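Local coordinates for GlcNAc Inducible Gene 2, GIG2 (Candida albicans, PDB 6AKZ), which is a metal-binding protein of the DUF1479 family that holds an iron(III) ion and probably acts as an oxygenase, its exact reaction not established, at residues G216-W221 with S277-M282. Numbering follows the deposited sequence.
Sequences GDWENW and SLKLSM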
# COMPACT_ATOMS: atom_id res chain seq x y z
N GLY A 216 10.69 -6.46 21.71
CA GLY A 216 10.01 -7.52 22.36
C GLY A 216 8.63 -7.18 22.82
O GLY A 216 8.08 -7.89 23.62
N ASP A 217 8.02 -6.16 22.23
CA ASP A 217 6.74 -5.64 22.64
C ASP A 217 5.85 -5.45 21.35
O ASP A 217 5.18 -4.45 21.22
CB ASP A 217 6.99 -4.26 23.30
CG ASP A 217 5.79 -3.64 23.95
OD1 ASP A 217 4.83 -4.34 24.36
OD2 ASP A 217 5.79 -2.37 24.08
N TRP A 218 5.86 -6.46 20.47
CA TRP A 218 4.95 -6.48 19.31
C TRP A 218 3.53 -6.15 19.65
O TRP A 218 2.82 -5.52 18.84
CB TRP A 218 5.05 -7.78 18.50
CG TRP A 218 4.56 -8.99 19.16
CD1 TRP A 218 5.34 -9.97 19.78
CD2 TRP A 218 3.21 -9.41 19.29
NE1 TRP A 218 4.55 -10.94 20.30
CE2 TRP A 218 3.23 -10.65 20.01
CE3 TRP A 218 1.97 -8.90 18.89
CZ2 TRP A 218 2.09 -11.35 20.31
CZ3 TRP A 218 0.83 -9.61 19.18
CH2 TRP A 218 0.89 -10.84 19.86
N GLU A 219 3.06 -6.48 20.85
CA GLU A 219 1.68 -6.28 21.19
C GLU A 219 1.30 -4.83 21.16
O GLU A 219 0.12 -4.50 20.97
CB GLU A 219 1.36 -6.81 22.60
CG GLU A 219 1.33 -8.31 22.71
CD GLU A 219 2.70 -8.94 23.07
OE1 GLU A 219 3.79 -8.27 22.98
OE2 GLU A 219 2.63 -10.15 23.41
N ASN A 220 2.27 -3.96 21.36
CA ASN A 220 2.00 -2.54 21.33
C ASN A 220 2.36 -1.83 20.01
O ASN A 220 2.37 -0.58 19.97
CB ASN A 220 2.68 -1.92 22.51
CG ASN A 220 1.93 -2.26 23.77
OD1 ASN A 220 0.73 -2.00 23.91
ND2 ASN A 220 2.60 -2.88 24.65
N TRP A 221 2.71 -2.59 18.97
CA TRP A 221 2.96 -1.98 17.64
C TRP A 221 1.66 -1.35 17.09
O TRP A 221 0.63 -2.02 17.08
CB TRP A 221 3.51 -2.99 16.66
CG TRP A 221 3.92 -2.39 15.38
CD1 TRP A 221 4.87 -1.43 15.19
CD2 TRP A 221 3.31 -2.62 14.10
NE1 TRP A 221 4.88 -1.05 13.87
CE2 TRP A 221 3.94 -1.77 13.18
CE3 TRP A 221 2.27 -3.44 13.65
CZ2 TRP A 221 3.62 -1.78 11.82
CZ3 TRP A 221 1.90 -3.39 12.31
CH2 TRP A 221 2.61 -2.59 11.40
N SER A 277 -4.93 -9.75 9.30
CA SER A 277 -4.50 -9.59 10.66
C SER A 277 -3.18 -8.77 10.61
O SER A 277 -2.10 -9.31 10.42
CB SER A 277 -4.25 -10.98 11.30
OG SER A 277 -3.77 -10.86 12.67
N LEU A 278 -3.27 -7.48 10.86
CA LEU A 278 -2.18 -6.59 10.51
C LEU A 278 -1.00 -6.72 11.48
O LEU A 278 0.15 -6.90 11.07
CB LEU A 278 -2.72 -5.14 10.38
CG LEU A 278 -1.75 -4.05 10.05
CD1 LEU A 278 -1.03 -4.34 8.75
CD2 LEU A 278 -2.59 -2.74 9.91
N LYS A 279 -1.28 -6.58 12.78
CA LYS A 279 -0.29 -6.63 13.80
C LYS A 279 0.39 -7.98 13.87
O LYS A 279 1.63 -8.01 13.93
CB LYS A 279 -0.85 -6.28 15.17
CG LYS A 279 0.17 -6.08 16.28
CD LYS A 279 -0.56 -6.00 17.63
CE LYS A 279 -1.21 -4.66 17.85
NZ LYS A 279 -2.05 -4.70 19.07
N LEU A 280 -0.35 -9.07 13.92
CA LEU A 280 0.30 -10.38 13.98
C LEU A 280 1.14 -10.65 12.76
O LEU A 280 2.25 -11.23 12.85
CB LEU A 280 -0.73 -11.49 14.18
CG LEU A 280 -1.44 -11.52 15.49
CD1 LEU A 280 -2.40 -12.67 15.57
CD2 LEU A 280 -0.50 -11.55 16.66
N SER A 281 0.63 -10.26 11.59
CA SER A 281 1.39 -10.39 10.37
C SER A 281 2.79 -9.72 10.42
O SER A 281 3.79 -10.34 10.07
CB SER A 281 0.62 -9.91 9.15
OG SER A 281 -0.44 -10.79 8.76
N MET A 282 2.82 -8.46 10.77
CA MET A 282 4.07 -7.75 10.78
C MET A 282 5.01 -8.14 11.94
O MET A 282 6.20 -8.07 11.80
CB MET A 282 3.86 -6.24 10.70
CG MET A 282 3.27 -5.75 9.38
SD MET A 282 4.16 -6.33 7.93
CE MET A 282 5.82 -5.71 8.16
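Trp-221 and Lys-279 mark the nearest backbone approach, CA to CA 6.9 Å, where the short 3-10 turn 218-220 and the loop after it face the first turn of helix 278-287. Lys-279 spans the gap. Its CG lies anti to the backbone N (chi1 -170°) and the chain stays extended until it bends at chi3 (-77°), which carries NZ to the carbonyl O of Glu-219 at 2.9 Å; the ammonium group stands tilted 31° from the carbonyl plane. A long, flexible side chain with a charged end suits this place, for its methylenes pass between two tryptophans while the tip supplies a donor to the 3-10 turn. CD meets the edge of the Trp-218 ring near its plane, CE3 to CD 4.0 Å, the two side chains running roughly perpendicular.

Further along the same indole, CZ3 touches CD2 of Leu-280 at 3.4 Å; a branched leucine can offer one methyl to the buried ring. The carboxylate carbon of Glu-219 sits over the centre of one ring face, and its OE2 forms a salt bridge with Arg-41. Trp-221 turns its six-membered ring to the helix, CH2 lying 3.8 Å from CG of Met-282, whose unbranched CB and CG can lie obliquely against it. Tryptophan suits both places: broad apolar carbons meet the helix while N-H finds a carbonyl, Ser-38 O for Trp-218 and Val-209 O for Trp-221.

This buried loop-to-helix contact of a cupin-clan protein, outside the iron's ligand set, joins the loop following helix 211-214 to helix 278-287, with Leu-42 of helix 32-56 touching both Trp-218 and Leu-280, and Ile-213 of helix 211-214 touching both indoles.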